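Local coordinates for protein pyrrolidone-carboxylate peptidase (PDB 5Z48) that probably removes the N-terminal pyroglutamyl (5-oxoproline) group from polypeptides as a thiol peptidase, and forms a homotetramer, at residues Asp19-Gln24 against Pro173-Val178; Pro78-Glu83 against Gly168-Pro173; Val89-Ile94 against Tyr102-Ile107. All blocks are in the same frame, centred on the assembly; numbering follows the deposited sequence.

Contact 1: residues Asp19-Gln24 against Pro173-Val178; sequences DNPSAQ and PANAAV. With PCA (pyroglutamic acid), chain I.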
loop_
_atom_site.group_PDB
_atom_site.type_symbol
_atom_site.label_atom_id
_atom_site.label_comp_id
_atom_site.label_asym_id
_atom_site.label_seq_id
_atom_site.Cartn_x
_atom_site.Cartn_y
_atom_site.Cartn_z
ATOM N N ASP B 19 -15.015 -14.020 11.151
ATOM C CA ASP B 19 -15.765 -14.632 10.075
ATOM C C ASP B 19 -14.763 -15.005 8.995
ATOM O O ASP B 19 -13.640 -14.483 8.961
ATOM C CB ASP B 19 -16.836 -13.657 9.539
ATOM C CG ASP B 19 -17.833 -14.339 8.624
ATOM O OD1 ASP B 19 -18.121 -15.539 8.846
ATOM O OD2 ASP B 19 -18.333 -13.694 7.684
ATOM N N ASN B 20 -15.141 -15.935 8.125
ATOM C CA ASN B 20 -14.304 -16.255 6.962
ATOM C C ASN B 20 -15.212 -16.222 5.740
ATOM O O ASN B 20 -16.132 -17.066 5.640
ATOM C CB ASN B 20 -13.603 -17.610 7.113
ATOM C CG ASN B 20 -12.520 -17.791 6.092
ATOM O OD1 ASN B 20 -12.710 -17.460 4.926
ATOM N ND2 ASN B 20 -11.386 -18.352 6.508
ATOM N N PRO B 21 -15.031 -15.260 4.824
ATOM C CA PRO B 21 -15.916 -15.179 3.646
ATOM C C PRO B 21 -15.853 -16.420 2.770
ATOM O O PRO B 21 -16.805 -16.663 2.029
ATOM C CB PRO B 21 -15.434 -13.933 2.892
ATOM C CG PRO B 21 -14.140 -13.499 3.568
ATOM C CD PRO B 21 -14.074 -14.128 4.915
ATOM N N SER B 22 -14.766 -17.188 2.807
ATOM C CA SER B 22 -14.734 -18.426 2.014
ATOM C C SER B 22 -15.676 -19.461 2.601
ATOM O O SER B 22 -16.352 -20.189 1.863
ATOM C CB SER B 22 -13.277 -18.949 1.901
ATOM O OG SER B 22 -12.765 -19.475 3.126
ATOM N N ALA B 23 -15.789 -19.519 3.933
ATOM C CA ALA B 23 -16.792 -20.392 4.534
ATOM C C ALA B 23 -18.198 -19.979 4.135
ATOM O O ALA B 23 -19.053 -20.842 3.856
ATOM C CB ALA B 23 -16.667 -20.374 6.051
ATOM N N GLN B 24 -18.484 -18.679 4.185
ATOM C CA GLN B 24 -19.836 -18.226 3.844
ATOM C C GLN B 24 -20.189 -18.575 2.410
ATOM O O GLN B 24 -21.325 -18.957 2.122
ATOM C CB GLN B 24 -19.938 -16.714 4.051
ATOM C CG GLN B 24 -19.687 -16.267 5.467
ATOM C CD GLN B 24 -20.866 -16.494 6.340
ATOM O OE1 GLN B 24 -21.953 -16.875 5.855
ATOM N NE2 GLN B 24 -20.685 -16.298 7.654
ATOM N N PRO B 173 -11.152 -11.464 -0.951
ATOM C CA PRO B 173 -10.934 -10.389 0.031
ATOM C C PRO B 173 -11.714 -10.585 1.322
ATOM O O PRO B 173 -12.647 -11.390 1.413
ATOM C CB PRO B 173 -11.482 -9.136 -0.700
ATOM C CG PRO B 173 -11.252 -9.432 -2.168
ATOM C CD PRO B 173 -11.617 -10.954 -2.265
ATOM N N ALA B 174 -11.395 -9.725 2.299
ATOM C CA ALA B 174 -12.237 -9.567 3.479
ATOM C C ALA B 174 -13.669 -9.254 3.056
ATOM O O ALA B 174 -13.883 -8.572 2.060
ATOM C CB ALA B 174 -11.706 -8.402 4.333
ATOM N N ASN B 175 -14.650 -9.757 3.817
ATOM C CA ASN B 175 -15.993 -9.214 3.715
ATOM C C ASN B 175 -16.164 -8.111 4.762
ATOM O O ASN B 175 -15.201 -7.716 5.437
ATOM C CB ASN B 175 -17.029 -10.329 3.848
ATOM C CG ASN B 175 -16.973 -11.038 5.221
ATOM O OD1 ASN B 175 -16.305 -10.598 6.155
ATOM N ND2 ASN B 175 -17.692 -12.172 5.333
ATOM N N ALA B 176 -17.395 -7.577 4.916
ATOM C CA ALA B 176 -17.584 -6.483 5.865
ATOM C C ALA B 176 -17.241 -6.915 7.286
ATOM O O ALA B 176 -16.635 -6.142 8.044
ATOM C CB ALA B 176 -19.023 -5.955 5.810
ATOM N N ALA B 177 -17.641 -8.141 7.677
ATOM C CA ALA B 177 -17.409 -8.581 9.049
ATOM C C ALA B 177 -15.927 -8.598 9.375
ATOM O O ALA B 177 -15.519 -8.175 10.476
ATOM C CB ALA B 177 -18.040 -9.960 9.271
ATOM N N VAL B 178 -15.111 -9.080 8.428
ATOM C CA VAL B 178 -13.663 -9.102 8.610
ATOM C C VAL B 178 -13.125 -7.682 8.722
ATOM O O VAL B 178 -12.323 -7.372 9.613
ATOM C CB VAL B 178 -12.977 -9.890 7.471
ATOM C CG1 VAL B 178 -11.459 -9.739 7.540
ATOM C CG2 VAL B 178 -13.322 -11.377 7.575
HETATM N N PCA I . -6.720 -17.904 4.641
HETATM C CA PCA I . -5.477 -18.424 5.201
HETATM C CB PCA I . -5.808 -19.740 5.925
HETATM C CG PCA I . -7.328 -19.910 5.918
HETATM C CD PCA I . -7.794 -18.769 5.050
HETATM O OE PCA I . -8.985 -18.618 4.756
HETATM C C PCA I . -4.410 -18.546 4.095
HETATM O O PCA I . -3.535 -19.418 4.099
HETATM O OXT PCA I . -4.428 -17.760 3.107
#
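D19 and N175 make the polar link between the two segments. The amide N175 ND2 gives a fairly straight hydrogen bond to D19 OD2, 2.9 Å long. It reaches the oxygen on its anti side, and the two flat groups are only 22° apart. D19 OD1 takes a bond from Q24 NE2 at 2.9 Å. N175 ND2 also donates to Q194 OE1, so this NH2 has two acceptors.

Each segment leads into a helix through an asparagine N-cap. N175 OD1 accepts from V178 N at 3.0 Å. Its CG lies between the backbone N and the carbonyl carbon (chi1 62°), which turns OD1 to V178 N and ND2 to D19. N20 OD1 accepts from S22 N and S22 OG. N20 ND2 donates to PCA OE at 3.0 Å. The cap bonds, with E12 O as a second acceptor for ND2, are likely to hold this amide in place for the ligand. With an alanine at N175, D19 OD2 would probably lose an amide donor and the helix starting at A176 its side-chain cap.

P21 packs against 173-178. Its CG lies 3.4 Å from P173 O; its CD makes an apolar contact with V178 CG2 at 3.9 Å.

Contact 2: residues Pro78-Glu83 against Gly168-Pro173; sequences PQVTLE and GFLHVP. With PCA (pyroglutamic acid), chain I.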
loop_
_atom_site.group_PDB
_atom_site.type_symbol
_atom_site.label_atom_id
_atom_site.label_comp_id
_atom_site.label_asym_id
_atom_site.label_seq_id
_atom_site.Cartn_x
_atom_site.Cartn_y
_atom_site.Cartn_z
ATOM N N PRO B 78 -7.421 -6.661 -2.600
ATOM C CA PRO B 78 -8.623 -5.886 -2.996
ATOM C C PRO B 78 -9.608 -6.640 -3.879
ATOM O O PRO B 78 -10.796 -6.276 -3.895
ATOM C CB PRO B 78 -8.033 -4.683 -3.767
ATOM C CG PRO B 78 -6.715 -5.240 -4.338
ATOM C CD PRO B 78 -6.186 -6.121 -3.201
ATOM N N GLN B 79 -9.173 -7.695 -4.579
ATOM C CA GLN B 79 -9.982 -8.328 -5.617
ATOM C C GLN B 79 -9.785 -9.831 -5.514
ATOM O O GLN B 79 -8.737 -10.306 -5.045
ATOM C CB GLN B 79 -9.607 -7.818 -7.040
ATOM C CG GLN B 79 -9.735 -6.289 -7.164
ATOM C CD GLN B 79 -9.256 -5.721 -8.487
ATOM O OE1 GLN B 79 -8.808 -6.482 -9.352
ATOM N NE2 GLN B 79 -9.387 -4.383 -8.673
ATOM N N VAL B 80 -10.802 -10.586 -5.955
ATOM C CA VAL B 80 -10.621 -12.037 -6.046
ATOM C C VAL B 80 -9.420 -12.381 -6.924
ATOM O O VAL B 80 -9.171 -11.729 -7.960
ATOM C CB VAL B 80 -11.884 -12.724 -6.585
ATOM C CG1 VAL B 80 -13.019 -12.627 -5.541
ATOM C CG2 VAL B 80 -12.367 -12.154 -7.925
ATOM N N THR B 81 -8.692 -13.439 -6.527
ATOM C CA THR B 81 -7.498 -13.888 -7.237
ATOM C C THR B 81 -7.461 -15.406 -7.364
ATOM O O THR B 81 -7.995 -16.147 -6.527
ATOM C CB THR B 81 -6.171 -13.420 -6.557
ATOM O OG1 THR B 81 -6.180 -13.745 -5.145
ATOM C CG2 THR B 81 -5.987 -11.899 -6.745
ATOM N N LEU B 82 -6.860 -15.865 -8.464
ATOM C CA LEU B 82 -6.655 -17.292 -8.737
ATOM C C LEU B 82 -5.177 -17.614 -8.556
ATOM O O LEU B 82 -4.316 -16.956 -9.175
ATOM C CB LEU B 82 -7.070 -17.640 -10.171
ATOM C CG LEU B 82 -8.500 -17.379 -10.548
ATOM C CD1 LEU B 82 -8.597 -17.527 -12.065
ATOM C CD2 LEU B 82 -9.419 -18.371 -9.817
ATOM N N GLU B 83 -4.865 -18.636 -7.728
ATOM C CA GLU B 83 -3.474 -19.006 -7.459
ATOM C C GLU B 83 -2.900 -19.826 -8.595
ATOM O O GLU B 83 -3.465 -20.860 -8.991
ATOM C CB GLU B 83 -3.365 -19.799 -6.139
ATOM C CG GLU B 83 -3.784 -18.951 -4.944
ATOM C CD GLU B 83 -2.966 -17.687 -4.738
ATOM O OE1 GLU B 83 -1.859 -17.541 -5.337
ATOM O OE2 GLU B 83 -3.479 -16.795 -3.993
ATOM N N GLY B 168 -7.700 -25.988 -8.387
ATOM C CA GLY B 168 -6.982 -24.791 -8.029
ATOM C C GLY B 168 -7.538 -24.094 -6.814
ATOM O O GLY B 168 -8.360 -24.653 -6.066
ATOM N N PHE B 169 -7.007 -22.882 -6.582
ATOM C CA PHE B 169 -7.305 -22.089 -5.407
ATOM C C PHE B 169 -7.781 -20.695 -5.782
ATOM O O PHE B 169 -7.220 -20.038 -6.660
ATOM C CB PHE B 169 -6.091 -21.968 -4.454
ATOM C CG PHE B 169 -6.529 -21.717 -3.028
ATOM C CD1 PHE B 169 -6.883 -20.398 -2.589
ATOM C CD2 PHE B 169 -6.686 -22.773 -2.139
ATOM C CE1 PHE B 169 -7.342 -20.209 -1.325
ATOM C CE2 PHE B 169 -7.179 -22.586 -0.879
ATOM C CZ PHE B 169 -7.539 -21.301 -0.467
ATOM N N LEU B 170 -8.817 -20.248 -5.070
ATOM C CA LEU B 170 -9.427 -18.931 -5.257
ATOM C C LEU B 170 -9.374 -18.202 -3.902
ATOM O O LEU B 170 -10.044 -18.599 -2.940
ATOM C CB LEU B 170 -10.871 -19.131 -5.787
ATOM C CG LEU B 170 -11.639 -17.926 -6.297
ATOM C CD1 LEU B 170 -12.976 -18.337 -6.870
ATOM C CD2 LEU B 170 -11.852 -16.884 -5.277
ATOM N N HIS B 171 -8.539 -17.144 -3.817
ATOM C CA HIS B 171 -8.450 -16.313 -2.613
ATOM C C HIS B 171 -9.427 -15.155 -2.734
ATOM O O HIS B 171 -9.522 -14.526 -3.791
ATOM C CB HIS B 171 -7.031 -15.760 -2.449
ATOM C CG HIS B 171 -6.174 -16.510 -1.461
ATOM N ND1 HIS B 171 -4.936 -17.032 -1.789
ATOM C CD2 HIS B 171 -6.378 -16.806 -0.154
ATOM C CE1 HIS B 171 -4.411 -17.602 -0.714
ATOM N NE2 HIS B 171 -5.260 -17.477 0.293
ATOM N N VAL B 172 -10.147 -14.872 -1.630
ATOM C CA VAL B 172 -11.146 -13.808 -1.661
ATOM C C VAL B 172 -10.772 -12.707 -0.680
ATOM O O VAL B 172 -10.158 -12.973 0.360
ATOM C CB VAL B 172 -12.565 -14.348 -1.367
ATOM C CG1 VAL B 172 -12.915 -15.513 -2.333
ATOM C CG2 VAL B 172 -12.734 -14.795 0.098
ATOM N N PRO B 173 -11.152 -11.464 -0.951
ATOM C CA PRO B 173 -10.934 -10.389 0.031
ATOM C C PRO B 173 -11.714 -10.585 1.322
ATOM O O PRO B 173 -12.647 -11.390 1.413
ATOM C CB PRO B 173 -11.482 -9.136 -0.700
ATOM C CG PRO B 173 -11.252 -9.432 -2.168
ATOM C CD PRO B 173 -11.617 -10.954 -2.265
HETATM N N PCA I . -6.720 -17.904 4.641
HETATM C CA PCA I . -5.477 -18.424 5.201
HETATM C CB PCA I . -5.808 -19.740 5.925
HETATM C CG PCA I . -7.328 -19.910 5.918
HETATM C CD PCA I . -7.794 -18.769 5.050
HETATM O OE PCA I . -8.985 -18.618 4.756
HETATM C C PCA I . -4.410 -18.546 4.095
HETATM O O PCA I . -3.535 -19.418 4.099
HETATM O OXT PCA I . -4.428 -17.760 3.107
HETATM O O HOH W 1 -7.782 -12.296 -3.390
HETATM O O HOH W 2 -6.061 -21.636 -9.018
#
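The side chain of E83 bends back at chi2 (-60°), bringing its carboxylate to the edge of the H171 ring. In the conformer described, one of two modelled, H171 chi1 (-100°) lies off the usual staggered values and sets the ring between the carboxylate and the ligand. H171 ND1 donates to E83 OE2 at 2.7 Å. The oxygen lies near the ring plane and is met on its anti side, while the carboxylate stands almost perpendicular to the ring (88°). On the other edge, H171 NE2 donates to PCA OXT at 2.9 Å. F169 CE1 covers one face of the imidazole, 3.7 Å above the ring centre. E83 CG packs on F169 CB.

E83 and H171, with C146, are consistent with the Cys-His-Glu catalytic triad of C15 peptidases. E83 has further partners in R77, at OE2, and S138, at OE1.

Two antiparallel strands, 80-83 and 168-172, carry these residues. T81 and H171 form a hydrogen-bonded pair, with T81 N to H171 O at 3.1 Å and the return bond from H171 N to T81 O. E83 N bonds F169 O at 2.9 Å. L82 and L170 are a non-hydrogen-bonded pair on the sheet face away from the imidazole. Helix 121-130 covers L82. Where the chain leaves strand 168-172, P173 CD lies 3.9 Å from V80 CG1. One water joins Q79 O and T81 OG1 and bonds weakly to H171 O; T81 OG1 also bonds R77. Another accepts from F169 N and donates to E83 O.

Contact 3: residues Val89-Ile94 against Tyr102-Ile107; sequences VMDFQI and YRDQPI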
loop_
_atom_site.group_PDB
_atom_site.type_symbol
_atom_site.label_atom_id
_atom_site.label_comp_id
_atom_site.label_asym_id
_atom_site.label_seq_id
_atom_site.Cartn_x
_atom_site.Cartn_y
_atom_site.Cartn_z
ATOM N N VAL B 89 6.118 -26.080 0.609
ATOM C CA VAL B 89 6.750 -25.600 1.837
ATOM C C VAL B 89 5.678 -25.032 2.768
ATOM O O VAL B 89 4.738 -24.358 2.319
ATOM C CB VAL B 89 7.835 -24.530 1.570
ATOM C CG1 VAL B 89 8.447 -24.022 2.875
ATOM C CG2 VAL B 89 8.951 -25.070 0.644
ATOM N N MET B 90 5.850 -25.292 4.066
ATOM C CA MET B 90 5.059 -24.694 5.141
ATOM C C MET B 90 5.932 -23.684 5.881
ATOM O O MET B 90 6.934 -24.063 6.505
ATOM C CB MET B 90 4.555 -25.765 6.111
ATOM C CG MET B 90 3.789 -26.853 5.392
ATOM S SD MET B 90 3.608 -28.396 6.270
ATOM C CE MET B 90 2.376 -28.046 7.519
ATOM N N ASP B 91 5.510 -22.419 5.870
ATOM C CA ASP B 91 6.233 -21.380 6.606
ATOM C C ASP B 91 5.202 -20.376 7.083
ATOM O O ASP B 91 4.654 -19.610 6.277
ATOM C CB ASP B 91 7.312 -20.714 5.756
ATOM C CG ASP B 91 8.225 -19.860 6.599
ATOM O OD1 ASP B 91 9.148 -20.387 7.232
ATOM O OD2 ASP B 91 8.025 -18.627 6.628
ATOM N N PHE B 92 4.903 -20.417 8.386
ATOM C CA PHE B 92 3.744 -19.722 8.928
ATOM C C PHE B 92 4.183 -18.422 9.575
ATOM O O PHE B 92 4.978 -18.442 10.518
ATOM C CB PHE B 92 3.014 -20.582 9.962
ATOM C CG PHE B 92 2.259 -21.774 9.395
ATOM C CD1 PHE B 92 2.394 -22.199 8.063
ATOM C CD2 PHE B 92 1.379 -22.465 10.233
ATOM C CE1 PHE B 92 1.676 -23.302 7.581
ATOM C CE2 PHE B 92 0.662 -23.558 9.788
ATOM C CZ PHE B 92 0.778 -23.984 8.454
ATOM N N GLN B 93 3.625 -17.310 9.104
ATOM C CA GLN B 93 3.885 -16.015 9.722
ATOM C C GLN B 93 3.059 -15.797 10.979
ATOM O O GLN B 93 3.462 -14.998 11.829
ATOM C CB GLN B 93 3.590 -14.898 8.728
ATOM C CG GLN B 93 4.397 -15.065 7.443
ATOM C CD GLN B 93 5.860 -14.738 7.639
ATOM O OE1 GLN B 93 6.214 -13.781 8.334
ATOM N NE2 GLN B 93 6.724 -15.549 7.052
ATOM N N ILE B 94 1.897 -16.448 11.098
ATOM C CA ILE B 94 1.058 -16.472 12.298
ATOM C C ILE B 94 0.750 -17.929 12.600
ATOM O O ILE B 94 0.829 -18.787 11.708
ATOM C CB ILE B 94 -0.263 -15.683 12.107
ATOM C CG1 ILE B 94 -0.997 -16.177 10.843
ATOM C CG2 ILE B 94 -0.001 -14.181 12.010
ATOM C CD1 ILE B 94 -2.459 -15.682 10.772
ATOM N N TYR B 102 5.257 -23.510 11.517
ATOM C CA TYR B 102 6.242 -24.268 10.770
ATOM C C TYR B 102 7.201 -23.267 10.147
ATOM O O TYR B 102 6.772 -22.176 9.746
ATOM C CB TYR B 102 5.579 -25.125 9.663
ATOM C CG TYR B 102 4.583 -26.105 10.235
ATOM C CD1 TYR B 102 3.268 -25.715 10.467
ATOM C CD2 TYR B 102 4.945 -27.402 10.528
ATOM C CE1 TYR B 102 2.358 -26.590 11.013
ATOM C CE2 TYR B 102 4.016 -28.292 11.080
ATOM C CZ TYR B 102 2.738 -27.871 11.304
ATOM O OH TYR B 102 1.843 -28.761 11.847
ATOM N N ARG B 103 8.489 -23.635 10.099
ATOM C CA ARG B 103 9.547 -22.796 9.527
ATOM C C ARG B 103 10.243 -23.584 8.406
ATOM O O ARG B 103 10.880 -24.608 8.668
ATOM C CB ARG B 103 10.527 -22.376 10.627
ATOM C CG ARG B 103 11.573 -21.337 10.182
ATOM C CD ARG B 103 11.156 -19.897 10.552
ATOM N NE ARG B 103 9.863 -19.534 9.946
ATOM C CZ ARG B 103 8.768 -19.186 10.615
ATOM N NH1 ARG B 103 8.760 -19.110 11.951
ATOM N NH2 ARG B 103 7.679 -18.860 9.945
ATOM N N ASP B 104 10.104 -23.115 7.147
ATOM C CA ASP B 104 10.837 -23.691 6.013
ATOM C C ASP B 104 10.634 -25.203 5.893
ATOM O O ASP B 104 11.555 -25.944 5.545
ATOM C CB ASP B 104 12.337 -23.376 6.107
ATOM C CG ASP B 104 12.611 -21.902 6.258
ATOM O OD1 ASP B 104 11.862 -21.106 5.624
ATOM O OD2 ASP B 104 13.566 -21.558 6.985
ATOM N N GLN B 105 9.402 -25.674 6.144
ATOM C CA GLN B 105 9.187 -27.115 6.292
ATOM C C GLN B 105 8.671 -27.728 4.992
ATOM O O GLN B 105 7.588 -27.339 4.524
ATOM C CB GLN B 105 8.209 -27.373 7.435
ATOM C CG GLN B 105 7.933 -28.841 7.706
ATOM C CD GLN B 105 9.122 -29.588 8.302
ATOM O OE1 GLN B 105 9.948 -29.022 9.024
ATOM N NE2 GLN B 105 9.246 -30.858 7.938
ATOM N N PRO B 106 9.378 -28.687 4.386
ATOM C CA PRO B 106 8.840 -29.347 3.186
ATOM C C PRO B 106 7.558 -30.098 3.508
ATOM O O PRO B 106 7.430 -30.743 4.551
ATOM C CB PRO B 106 9.958 -30.303 2.757
ATOM C CG PRO B 106 11.247 -29.655 3.366
ATOM C CD PRO B 106 10.754 -29.111 4.699
ATOM N N ILE B 107 6.592 -30.016 2.589
ATOM C CA ILE B 107 5.311 -30.670 2.849
ATOM C C ILE B 107 5.440 -32.185 2.723
ATOM O O ILE B 107 4.897 -32.938 3.536
ATOM C CB ILE B 107 4.227 -30.107 1.907
ATOM C CG1 ILE B 107 3.893 -28.664 2.304
ATOM C CG2 ILE B 107 2.991 -31.014 1.926
ATOM C CD1 ILE B 107 2.847 -27.943 1.376
#
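M90 buries the most surface here. In the conformer described, one of two modelled, its methyl sits on the ring of Y102. M90 CE is 3.6 Å from the ring centroid and only 5° off the normal, a CH-pi contact over the face. M90 SD lies farther out above the same face, a Met-aromatic contact. The bend at chi3 (75°) turns the methyl onto the ring. M90 CG packs on I107 CG1, also at 3.6 Å. M90 and Q105 exchange two backbone bonds, M90 N to Q105 O and Q105 N to M90 O, a hydrogen-bonded antiparallel pair. D104 and Q105 both face M90, a G1 beta bulge where the short strand 105-106 joins the end of strand 80-90.

Y102 turns an edge to F92. The rings form a T-shaped pair with planes 75° apart, and Y102 CD1 stands over the face of F92, 3.5 Å from F92 CE2. F92 N bonds Y102 O. P49 of helix 49-63 packs against M90, F92 and Y102.

V89 also buries a good part of its surface, with CG1 close to the backbone of D104 and Q105. Past M90, toward D91, the contact becomes polar. D91 OD1 accepts from R103 NE at 2.9 Å, in a salt bridge, and from D104 N at 2.9 Å through its anti lone pair. R103 NH2 donates to F92 O at 2.8 Å, coming from above the carbonyl plane.

D91 OD1 and D104 OD1 lie 3.2 Å apart, both acceptors. R84 and R122 of the third subunit form salt bridges with D104, and R122 also with D91. R103 and these arginines probably offset the two close carboxylates, and the salt bridges join this antiparallel pairing to the third subunit.

In the fold
Contacts 1 and 2 are buried, while contact 3 is partly buried and lies farther from the centre of the chain. Contact 2 is the most central and joins two strands of the main sheet. Segment 173-178 of contact 1 continues from the strand of contact 2, shares P173 with it, and the two contacts touch where P21 meets V172. Both reach the same pyroglutamate, contact 1 at its lactam carbonyl oxygen and contact 2 at its carboxylate. Contacts 2 and 3 use the same strand, 80-90, but different parts of it, with no touch between them. Their chemistry differs accordingly: helix caps in contact 1, a histidine-carboxylate pair in contact 2, and aromatic packing beside intersubunit salt bridges in contact 3.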